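Local coordinates for protein galactose-1-phosphate uridylyltransferase (Pyrobaculum aerophilum str. IM2, PDB 6K9Z) that probably transfers uridylyl groups between UDP-glucose and galactose 1-phosphate, as a zinc-binding uridylyltransferase of the galactose-1-phosphate uridylyltransferase type 1 family, at residues A[113-127]-A[139-153]. The protein carries 1 engineered substitution. Sequence-based numbering, arbitrary orientation.
Engineered in segment 139-153: F140 (natural residue His). With UDP (uridine-5'-diphosphate), chain G.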
ATOM      1  N   ALA A 113      17.965   7.177  20.248  1.00 22.12           N
ATOM      2  CA  ALA A 113      18.012   5.963  19.382  1.00 22.34           C
ATOM      3  C   ALA A 113      19.338   5.908  18.623  1.00 22.55           C
ATOM      4  O   ALA A 113      19.840   4.806  18.355  1.00 23.08           O
ATOM      5  CB  ALA A 113      16.838   5.924  18.434  1.00 21.00           C
ATOM      6  N   GLU A 114      19.909   7.082  18.281  1.00 21.93           N
ATOM      7  CA  GLU A 114      21.154   7.156  17.492  1.00 22.71           C
ATOM      8  C   GLU A 114      22.330   6.600  18.342  1.00 26.02           C
ATOM      9  O   GLU A 114      23.324   6.133  17.733  1.00 26.24           O
ATOM     10  CB  GLU A 114      21.394   8.590  16.979  1.00 21.15           C
ATOM     11  CG  GLU A 114      20.483   8.969  15.820  1.00 19.30           C
ATOM     12  CD  GLU A 114      20.526  10.433  15.417  1.00 18.71           C
ATOM     13  OE1 GLU A 114      21.340  11.168  16.011  1.00 18.93           O
ATOM     14  OE2 GLU A 114      19.777  10.813  14.466  1.00 18.43           O
ATOM     15  N   LYS A 115      22.187   6.556  19.678  1.00 29.45           N
ATOM     16  CA  LYS A 115      23.171   5.866  20.588  1.00 32.69           C
ATOM     17  C   LYS A 115      23.001   4.346  20.640  1.00 33.60           C
ATOM     18  O   LYS A 115      23.911   3.695  21.143  1.00 34.15           O
ATOM     19  CB  LYS A 115      23.005   6.424  21.996  1.00 36.33           C
ATOM     20  CG  LYS A 115      23.118   7.945  22.016  1.00 37.98           C
ATOM     21  CD  LYS A 115      24.418   8.414  21.402  1.00 41.43           C
ATOM     22  CE  LYS A 115      24.419   9.850  20.918  1.00 42.11           C
ATOM     23  NZ  LYS A 115      25.595  10.601  21.390  1.00 42.15           N
ATOM     24  N   GLU A 116      21.802   3.846  20.325  1.00 33.14           N
ATOM     25  CA  GLU A 116      21.512   2.396  20.495  1.00 36.43           C
ATOM     26  C   GLU A 116      21.965   1.623  19.255  1.00 35.29           C
ATOM     27  O   GLU A 116      21.384   1.833  18.182  1.00 34.36           O
ATOM     28  CB  GLU A 116      20.030   2.187  20.819  1.00 39.34           C
ATOM     29  CG  GLU A 116      19.465   3.243  21.755  1.00 43.53           C
ATOM     30  CD  GLU A 116      18.063   3.000  22.292  1.00 47.20           C
ATOM     31  OE1 GLU A 116      17.102   3.024  21.488  1.00 46.98           O
ATOM     32  OE2 GLU A 116      17.929   2.804  23.520  1.00 50.94           O
ATOM     33  N   GLY A 117      22.930   0.720  19.442  1.00 35.83           N
ATOM     34  CA  GLY A 117      23.502  -0.065  18.333  1.00 36.64           C
ATOM     35  C   GLY A 117      22.444  -0.922  17.648  1.00 34.99           C
ATOM     36  O   GLY A 117      22.632  -1.299  16.486  1.00 35.08           O
ATOM     37  N   ASN A 118      21.362  -1.269  18.334  1.00 35.80           N
ATOM     38  CA  ASN A 118      20.345  -2.192  17.747  1.00 36.78           C
ATOM     39  C   ASN A 118      19.357  -1.452  16.837  1.00 33.78           C
ATOM     40  O   ASN A 118      18.465  -2.152  16.231  1.00 34.35           O
ATOM     41  CB  ASN A 118      19.578  -2.943  18.837  1.00 40.90           C
ATOM     42  CG  ASN A 118      20.459  -3.969  19.515  1.00 45.00           C
ATOM     43  OD1 ASN A 118      20.695  -3.922  20.724  1.00 47.82           O
ATOM     44  ND2 ASN A 118      20.980  -4.889  18.726  1.00 48.85           N
ATOM     45  N   ALA A 119      19.430  -0.118  16.727  1.00 28.99           N
ATOM     46  CA  ALA A 119      18.375   0.625  16.000  1.00 24.35           C
ATOM     47  C   ALA A 119      18.890   0.972  14.598  1.00 22.13           C
ATOM     48  O   ALA A 119      19.738   1.883  14.474  1.00 20.97           O
ATOM     49  CB  ALA A 119      17.975   1.840  16.796  1.00 24.43           C
ATOM     50  N   ALA A 120      18.380   0.333  13.564  1.00 19.79           N
ATOM     51  CA  ALA A 120      18.709   0.648  12.154  1.00 19.09           C
ATOM     52  C   ALA A 120      17.924   1.859  11.639  1.00 17.57           C
ATOM     53  O   ALA A 120      18.389   2.570  10.715  1.00 17.29           O
ATOM     54  CB  ALA A 120      18.458  -0.556  11.281  1.00 19.27           C
ATOM     55  N   TYR A 121      16.733   2.112  12.179  1.00 16.81           N
ATOM     56  CA  TYR A 121      15.806   3.096  11.575  1.00 15.62           C
ATOM     57  C   TYR A 121      14.892   3.694  12.641  1.00 15.31           C
ATOM     58  O   TYR A 121      14.394   2.981  13.527  1.00 15.68           O
ATOM     59  CB  TYR A 121      15.014   2.473  10.412  1.00 15.55           C
ATOM     60  CG  TYR A 121      14.575   3.552   9.472  1.00 14.67           C
ATOM     61  CD1 TYR A 121      15.413   4.011   8.478  1.00 14.88           C
ATOM     62  CD2 TYR A 121      13.318   4.152   9.624  1.00 14.70           C
ATOM     63  CE1 TYR A 121      15.027   5.042   7.643  1.00 14.71           C
ATOM     64  CE2 TYR A 121      12.931   5.199   8.800  1.00 14.43           C
ATOM     65  CZ  TYR A 121      13.804   5.664   7.845  1.00 14.38           C
ATOM     66  OH  TYR A 121      13.469   6.679   7.007  1.00 15.74           O
ATOM     67  N   PHE A 122      14.640   4.988  12.497  1.00 14.44           N
ATOM     68  CA  PHE A 122      13.673   5.732  13.320  1.00 14.72           C
ATOM     69  C   PHE A 122      12.547   6.137  12.368  1.00 14.74           C
ATOM     70  O   PHE A 122      12.756   7.050  11.545  1.00 15.20           O
ATOM     71  CB  PHE A 122      14.372   6.902  14.009  1.00 15.25           C
ATOM     72  CG  PHE A 122      13.504   7.672  14.979  1.00 15.24           C
ATOM     73  CD1 PHE A 122      12.643   8.659  14.515  1.00 14.68           C
ATOM     74  CD2 PHE A 122      13.651   7.485  16.351  1.00 15.95           C
ATOM     75  CE1 PHE A 122      11.910   9.427  15.418  1.00 15.13           C
ATOM     76  CE2 PHE A 122      12.946   8.280  17.243  1.00 16.47           C
ATOM     77  CZ  PHE A 122      12.095   9.283  16.771  1.00 15.46           C
ATOM     78  N   LEU A 123      11.383   5.488  12.479  1.00 14.76           N
ATOM     79  CA  LEU A 123      10.233   5.758  11.597  1.00 14.28           C
ATOM     80  C   LEU A 123       9.176   6.548  12.397  1.00 14.91           C
ATOM     81  O   LEU A 123       8.522   5.951  13.288  1.00 15.25           O
ATOM     82  CB  LEU A 123       9.615   4.462  11.073  1.00 14.68           C
ATOM     83  CG  LEU A 123       8.402   4.674  10.150  1.00 14.61           C
ATOM     84  CD1 LEU A 123       8.831   5.302   8.818  1.00 15.12           C
ATOM     85  CD2 LEU A 123       7.683   3.363   9.887  1.00 15.42           C
ATOM     86  N   PHE A 124       8.974   7.819  12.052  1.00 15.15           N
ATOM     87  CA  PHE A 124       7.908   8.686  12.619  1.00 15.45           C
ATOM     88  C   PHE A 124       6.751   8.751  11.618  1.00 14.15           C
ATOM     89  O   PHE A 124       7.012   9.064  10.434  1.00 12.83           O
ATOM     90  CB  PHE A 124       8.510  10.068  12.877  1.00 16.95           C
ATOM     91  CG  PHE A 124       7.542  11.099  13.360  1.00 19.71           C
ATOM     92  CD1 PHE A 124       6.850  10.915  14.519  1.00 19.89           C
ATOM     93  CD2 PHE A 124       7.418  12.321  12.723  1.00 25.75           C
ATOM     94  CE1 PHE A 124       5.936  11.836  14.964  1.00 21.68           C
ATOM     95  CE2 PHE A 124       6.529  13.285  13.198  1.00 27.53           C
ATOM     96  CZ  PHE A 124       5.775  13.031  14.319  1.00 25.88           C
ATOM     97  N   PHE A 125       5.524   8.485  12.053  1.00 13.86           N
ATOM     98  CA  PHE A 125       4.357   8.537  11.151  1.00 13.95           C
ATOM     99  C   PHE A 125       3.129   8.966  11.931  1.00 14.36           C
ATOM    100  O   PHE A 125       3.139   8.932  13.154  1.00 14.31           O
ATOM    101  CB  PHE A 125       4.134   7.232  10.388  1.00 14.32           C
ATOM    102  CG  PHE A 125       3.781   6.047  11.225  1.00 14.80           C
ATOM    103  CD1 PHE A 125       4.776   5.324  11.864  1.00 15.54           C
ATOM    104  CD2 PHE A 125       2.455   5.677  11.399  1.00 15.12           C
ATOM    105  CE1 PHE A 125       4.453   4.200  12.606  1.00 15.67           C
ATOM    106  CE2 PHE A 125       2.127   4.583  12.173  1.00 16.13           C
ATOM    107  CZ  PHE A 125       3.117   3.842  12.789  1.00 16.19           C
ATOM    108  N   ARG A 126       2.111   9.404  11.179  1.00 14.85           N
ATOM    109  CA  ARG A 126       0.877   9.867  11.799  1.00 16.11           C
ATOM    110  C   ARG A 126      -0.256   9.393  10.911  1.00 16.23           C
ATOM    111  O   ARG A 126      -0.224   9.675   9.727  1.00 15.38           O
ATOM    112  CB  ARG A 126       0.907  11.378  11.985  1.00 17.01           C
ATOM    113  CG  ARG A 126      -0.238  11.931  12.842  1.00 18.77           C
ATOM    114  CD  ARG A 126      -0.145  13.474  12.976  1.00 18.83           C
ATOM    115  NE  ARG A 126      -0.845  13.943  14.152  1.00 19.71           N
ATOM    116  CZ  ARG A 126      -2.171  14.155  14.235  1.00 21.49           C
ATOM    117  NH1 ARG A 126      -2.960  13.972  13.176  1.00 21.64           N
ATOM    118  NH2 ARG A 126      -2.727  14.466  15.403  1.00 21.12           N
ATOM    119  N   ASN A 127      -1.250   8.749  11.517  1.00 16.36           N
ATOM    120  CA  ASN A 127      -2.511   8.414  10.814  1.00 17.44           C
ATOM    121  C   ASN A 127      -3.606   9.314  11.377  1.00 17.66           C
ATOM    122  O   ASN A 127      -3.690   9.434  12.601  1.00 17.14           O
ATOM    123  CB  ASN A 127      -2.896   6.948  11.003  1.00 18.53           C
ATOM    124  CG  ASN A 127      -1.842   6.031  10.430  1.00 19.17           C
ATOM    125  OD1 ASN A 127      -1.421   6.241   9.290  1.00 19.12           O
ATOM    126  ND2 ASN A 127      -1.459   5.008  11.197  1.00 19.39           N
ATOM    127  N   PRO A 139      -5.189  13.562  19.791  1.00 22.93           N
ATOM    128  CA  PRO A 139      -4.121  13.785  18.825  1.00 21.85           C
ATOM    129  C   PRO A 139      -2.860  13.029  19.243  1.00 21.07           C
ATOM    130  O   PRO A 139      -2.353  13.239  20.338  1.00 21.15           O
ATOM    131  CB  PRO A 139      -3.837  15.283  18.889  1.00 22.12           C
ATOM    132  CG  PRO A 139      -5.132  15.858  19.344  1.00 23.46           C
ATOM    133  CD  PRO A 139      -5.654  14.847  20.347  1.00 23.91           C
ATOM    134  N   PHE A 140      -2.362  12.200  18.339  1.00 20.18           N
ATOM    135  CA  PHE A 140      -1.123  11.418  18.578  1.00 19.71           C
ATOM    136  C   PHE A 140      -0.515  11.022  17.234  1.00 19.18           C
ATOM    137  O   PHE A 140      -1.209  10.911  16.194  1.00 18.93           O
ATOM    138  CB  PHE A 140      -1.351  10.189  19.460  1.00 20.46           C
ATOM    139  CG  PHE A 140      -2.032   9.051  18.756  1.00 21.21           C
ATOM    140  CD1 PHE A 140      -3.407   9.033  18.638  1.00 22.80           C
ATOM    141  CD2 PHE A 140      -1.312   8.022  18.183  1.00 20.61           C
ATOM    142  CE1 PHE A 140      -4.051   8.006  17.970  1.00 23.48           C
ATOM    143  CE2 PHE A 140      -1.954   6.994  17.502  1.00 21.17           C
ATOM    144  CZ  PHE A 140      -3.317   6.996  17.389  1.00 22.74           C
ATOM    145  N   SER A 141       0.762  10.707  17.327  1.00 18.45           N
ATOM    146  CA  SER A 141       1.561  10.104  16.240  1.00 17.73           C
ATOM    147  C   SER A 141       2.344   8.904  16.819  1.00 16.86           C
ATOM    148  O   SER A 141       2.248   8.639  18.001  1.00 16.42           O
ATOM    149  CB  SER A 141       2.420  11.176  15.566  1.00 17.91           C
ATOM    150  OG  SER A 141       2.977  12.091  16.478  1.00 21.19           O
ATOM    151  N   GLN A 142       3.143   8.257  15.992  1.00 15.91           N
ATOM    152  CA  GLN A 142       3.789   6.993  16.360  1.00 16.44           C
ATOM    153  C   GLN A 142       5.251   7.062  15.936  1.00 15.84           C
ATOM    154  O   GLN A 142       5.572   7.673  14.920  1.00 15.52           O
ATOM    155  CB  GLN A 142       3.055   5.789  15.745  1.00 17.01           C
ATOM    156  CG  GLN A 142       1.645   5.547  16.318  1.00 18.22           C
ATOM    157  CD  GLN A 142       1.091   4.220  15.878  1.00 20.06           C
ATOM    158  OE1 GLN A 142       1.583   3.126  16.235  1.00 22.47           O
ATOM    159  NE2 GLN A 142       0.043   4.310  15.097  1.00 19.25           N
ATOM    160  N   ILE A 143       6.080   6.374  16.707  1.00 15.70           N
ATOM    161  CA  ILE A 143       7.478   6.074  16.318  1.00 15.29           C
ATOM    162  C   ILE A 143       7.710   4.556  16.390  1.00 15.68           C
ATOM    163  O   ILE A 143       7.397   3.958  17.431  1.00 15.40           O
ATOM    164  CB  ILE A 143       8.455   6.795  17.257  1.00 15.86           C
ATOM    165  CG1 ILE A 143       8.329   8.324  17.203  1.00 15.99           C
ATOM    166  CG2 ILE A 143       9.876   6.352  16.907  1.00 16.37           C
ATOM    167  CD1 ILE A 143       8.813   9.031  18.450  1.00 16.70           C
ATOM    168  N   TYR A 144       8.291   3.973  15.345  1.00 15.82           N
ATOM    169  CA  TYR A 144       8.873   2.622  15.419  1.00 16.04           C
ATOM    170  C   TYR A 144      10.373   2.814  15.313  1.00 16.06           C
ATOM    171  O   TYR A 144      10.842   3.418  14.321  1.00 15.61           O
ATOM    172  CB  TYR A 144       8.406   1.711  14.297  1.00 16.30           C
ATOM    173  CG  TYR A 144       6.947   1.332  14.219  1.00 16.48           C
ATOM    174  CD1 TYR A 144       6.066   1.422  15.296  1.00 16.60           C
ATOM    175  CD2 TYR A 144       6.446   0.838  13.010  1.00 16.48           C
ATOM    176  CE1 TYR A 144       4.744   1.033  15.180  1.00 17.33           C
ATOM    177  CE2 TYR A 144       5.127   0.434  12.893  1.00 16.89           C
ATOM    178  CZ  TYR A 144       4.274   0.530  13.978  1.00 17.22           C
ATOM    179  OH  TYR A 144       2.969   0.173  13.893  1.00 17.70           O
ATOM    180  N   ILE A 145      11.100   2.332  16.297  1.00 16.42           N
ATOM    181  CA  ILE A 145      12.577   2.212  16.236  1.00 16.43           C
ATOM    182  C   ILE A 145      12.829   0.751  15.864  1.00 16.56           C
ATOM    183  O   ILE A 145      12.444  -0.128  16.631  1.00 16.58           O
ATOM    184  CB  ILE A 145      13.204   2.611  17.592  1.00 17.83           C
ATOM    185  CG1 ILE A 145      12.857   4.067  17.932  1.00 17.74           C
ATOM    186  CG2 ILE A 145      14.691   2.433  17.532  1.00 18.23           C
ATOM    187  CD1 ILE A 145      13.286   4.559  19.270  1.00 18.82           C
ATOM    188  N   LEU A 146      13.371   0.538  14.683  1.00 16.10           N
ATOM    189  CA  LEU A 146      13.395  -0.784  14.046  1.00 16.56           C
ATOM    190  C   LEU A 146      14.809  -1.304  13.840  1.00 16.73           C
ATOM    191  O   LEU A 146      15.743  -0.530  13.592  1.00 16.52           O
ATOM    192  CB  LEU A 146      12.715  -0.668  12.688  1.00 16.42           C
ATOM    193  CG  LEU A 146      11.253  -0.214  12.699  1.00 16.08           C
ATOM    194  CD1 LEU A 146      10.895   0.310  11.321  1.00 15.93           C
ATOM    195  CD2 LEU A 146      10.376  -1.351  13.147  1.00 17.01           C
ATOM    196  N   PRO A 147      14.942  -2.637  13.754  1.00 17.24           N
ATOM    197  CA  PRO A 147      16.213  -3.268  13.430  1.00 18.18           C
ATOM    198  C   PRO A 147      16.486  -3.391  11.924  1.00 18.52           C
ATOM    199  O   PRO A 147      17.521  -3.961  11.603  1.00 19.17           O
ATOM    200  CB  PRO A 147      16.045  -4.666  14.055  1.00 19.33           C
ATOM    201  CG  PRO A 147      14.576  -4.952  13.845  1.00 18.70           C
ATOM    202  CD  PRO A 147      13.878  -3.626  14.008  1.00 17.52           C
ATOM    203  N   VAL A 148      15.549  -2.935  11.081  1.00 17.77           N
ATOM    204  CA  VAL A 148      15.570  -3.044   9.600  1.00 18.34           C
ATOM    205  C   VAL A 148      15.205  -1.674   9.069  1.00 17.38           C
ATOM    206  O   VAL A 148      14.526  -0.880   9.772  1.00 17.16           O
ATOM    207  CB  VAL A 148      14.584  -4.110   9.073  1.00 18.86           C
ATOM    208  CG1 VAL A 148      15.037  -5.518   9.365  1.00 20.90           C
ATOM    209  CG2 VAL A 148      13.202  -3.869   9.592  1.00 18.63           C
ATOM    210  N   VAL A 149      15.608  -1.404   7.852  1.00 17.22           N
ATOM    211  CA  VAL A 149      15.177  -0.192   7.122  1.00 16.45           C
ATOM    212  C   VAL A 149      13.843  -0.504   6.465  1.00 16.50           C
ATOM    213  O   VAL A 149      13.671  -1.533   5.797  1.00 16.92           O
ATOM    214  CB  VAL A 149      16.212   0.242   6.081  1.00 17.04           C
ATOM    215  CG1 VAL A 149      15.725   1.422   5.276  1.00 16.32           C
ATOM    216  CG2 VAL A 149      17.547   0.533   6.732  1.00 18.54           C
ATOM    217  N   PRO A 150      12.836   0.332   6.668  1.00 15.94           N
ATOM    218  CA  PRO A 150      11.565   0.101   5.977  1.00 16.09           C
ATOM    219  C   PRO A 150      11.713  -0.045   4.461  1.00 16.83           C
ATOM    220  O   PRO A 150      12.444   0.742   3.831  1.00 16.02           O
ATOM    221  CB  PRO A 150      10.801   1.364   6.309  1.00 16.13           C
ATOM    222  CG  PRO A 150      11.345   1.813   7.652  1.00 16.20           C
ATOM    223  CD  PRO A 150      12.832   1.503   7.560  1.00 16.01           C
ATOM    224  N   PRO A 151      11.077  -1.068   3.825  1.00 17.07           N
ATOM    225  CA  PRO A 151      11.315  -1.336   2.406  1.00 18.10           C
ATOM    226  C   PRO A 151      11.115  -0.133   1.473  1.00 17.68           C
ATOM    227  O   PRO A 151      11.920   0.010   0.553  1.00 18.18           O
ATOM    228  CB  PRO A 151      10.371  -2.505   2.070  1.00 19.18           C
ATOM    229  CG  PRO A 151      10.332  -3.255   3.395  1.00 19.07           C
ATOM    230  CD  PRO A 151      10.298  -2.162   4.451  1.00 17.87           C
ATOM    231  N   ARG A 152      10.121   0.718   1.728  1.00 17.29           N
ATOM    232  CA  ARG A 152       9.867   1.851   0.804  1.00 17.65           C
ATOM    233  C   ARG A 152      11.043   2.830   0.888  1.00 16.43           C
ATOM    234  O   ARG A 152      11.502   3.322  -0.129  1.00 16.47           O
ATOM    235  CB  ARG A 152       8.550   2.547   1.131  1.00 18.28           C
ATOM    236  CG  ARG A 152       8.303   3.796   0.281  1.00 20.28           C
ATOM    237  CD  ARG A 152       6.910   4.428   0.328  1.00 21.81           C
ATOM    238  NE  ARG A 152       6.052   3.470  -0.280  1.00 23.56           N
ATOM    239  CZ  ARG A 152       5.904   3.316  -1.569  1.00 24.84           C
ATOM    240  NH1 ARG A 152       6.448   4.156  -2.409  1.00 25.36           N
ATOM    241  NH2 ARG A 152       5.130   2.346  -2.018  1.00 27.78           N
ATOM    242  N   VAL A 153      11.569   3.016   2.097  1.00 17.39           N
ATOM    243  CA  VAL A 153      12.730   3.925   2.298  1.00 16.35           C
ATOM    244  C   VAL A 153      13.978   3.263   1.732  1.00 16.67           C
ATOM    245  O   VAL A 153      14.734   3.980   1.073  1.00 15.58           O
ATOM    246  CB  VAL A 153      12.895   4.359   3.770  1.00 16.79           C
ATOM    247  CG1 VAL A 153      14.162   5.223   3.935  1.00 16.37           C
ATOM    248  CG2 VAL A 153      11.623   5.090   4.231  1.00 16.90           C
TER
HETATM  249  N1  UDP G 405      -2.428   2.464  21.878  1.00 50.53           N
HETATM  250  C2  UDP G 405      -1.728   2.400  23.091  1.00 52.26           C
HETATM  251  N3  UDP G 405      -2.367   2.242  24.245  1.00 57.61           N
HETATM  252  C4  UDP G 405      -3.676   2.103  24.246  1.00 56.78           C
HETATM  253  C5  UDP G 405      -4.406   2.129  23.090  1.00 54.31           C
HETATM  254  C6  UDP G 405      -3.733   2.303  21.905  1.00 53.88           C
HETATM  255  O2  UDP G 405      -0.540   2.524  23.170  1.00 48.25           O
HETATM  256  O4  UDP G 405      -4.264   1.965  25.304  1.00 61.04           O
HETATM  257  C1' UDP G 405      -1.795   2.577  20.579  1.00 47.06           C
HETATM  258  C2' UDP G 405      -2.201   1.251  19.936  1.00 46.67           C
HETATM  259  O2' UDP G 405      -1.681   0.055  20.475  1.00 41.24           O
HETATM  260  C3' UDP G 405      -1.800   1.434  18.506  1.00 40.06           C
HETATM  261  C4' UDP G 405      -2.141   2.843  18.281  1.00 46.27           C
HETATM  262  O4' UDP G 405      -2.364   3.410  19.579  1.00 46.95           O
HETATM  263  O3' UDP G 405      -0.467   1.169  18.229  1.00 40.37           O
HETATM  264  C5' UDP G 405      -3.318   2.592  17.357  1.00 54.67           C
HETATM  265  O5' UDP G 405      -2.910   1.944  16.124  1.00 63.43           O
HETATM  266  PA  UDP G 405      -2.473   0.402  15.731  1.00 71.02           P
HETATM  267  O1A UDP G 405      -3.232  -0.657  16.499  1.00 68.71           O
HETATM  268  O2A UDP G 405      -2.867   0.285  14.293  1.00 62.26           O
HETATM  269  O3A UDP G 405      -0.854   0.339  15.932  1.00 38.42           O
HETATM  270  PB  UDP G 405       0.200  -0.797  16.055  1.00 21.82           P
HETATM  271  O1B UDP G 405      -0.248  -1.414  17.230  1.00 41.19           O
HETATM  272  O2B UDP G 405       1.534  -0.183  16.139  1.00 24.22           O
HETATM  273  O3B UDP G 405       0.032  -1.662  14.949  1.00 35.69           O
HETATM  274  O   HOH W   1      -1.000   8.177  14.339  1.00 21.96           O
HETATM  275  O   HOH W   2      -3.509  10.932  14.836  1.00 32.74           O
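F125 holds CG between its backbone N and carbonyl carbon (chi1 65°), and Y144 has CG anti to its carbonyl carbon (chi1 -65°). These turns bring the edge of the F125 ring onto the face of Y144, a T-shaped pair with centroids 5.0 Å apart and planes at 71°. Q142 CB lies over one face of F125, 3.9 Å from the ring centroid. Y144 OH donates to O2B of UDP at 2.7 Å, with F125 in the second shell against the tyrosine ring. The strands 121-127 and 140-146 form an antiparallel beta hairpin within the large sheet of this HIT-clan fold. L123 and Y144 exchange two backbone hydrogen bonds, as do F125 and Q142. At the Y121 end of the hairpin, A120 N and Y121 N both donate to L146 O, a classic beta bulge. P150 CD sits over the Y121 ring, 3.5 Å from its centroid, in a CH-pi contact. V153 CG1 approaches Y121 OH at 3.5 Å, and this hydroxyl bonds Q253 O. With an alanine here, P150 and V153 would probably lose the ring they pack on, and Q253 O this donor. On the face of F122 and F124, I143 CG2 lies over the F122 ring, 3.8 Å from its centroid. S141 OG meets the edge of F124 and is hydrogen-bonded to E82. E82 also forms a salt bridge with R126. F140 is engineered; the natural histidine is the predicted uridylylated residue.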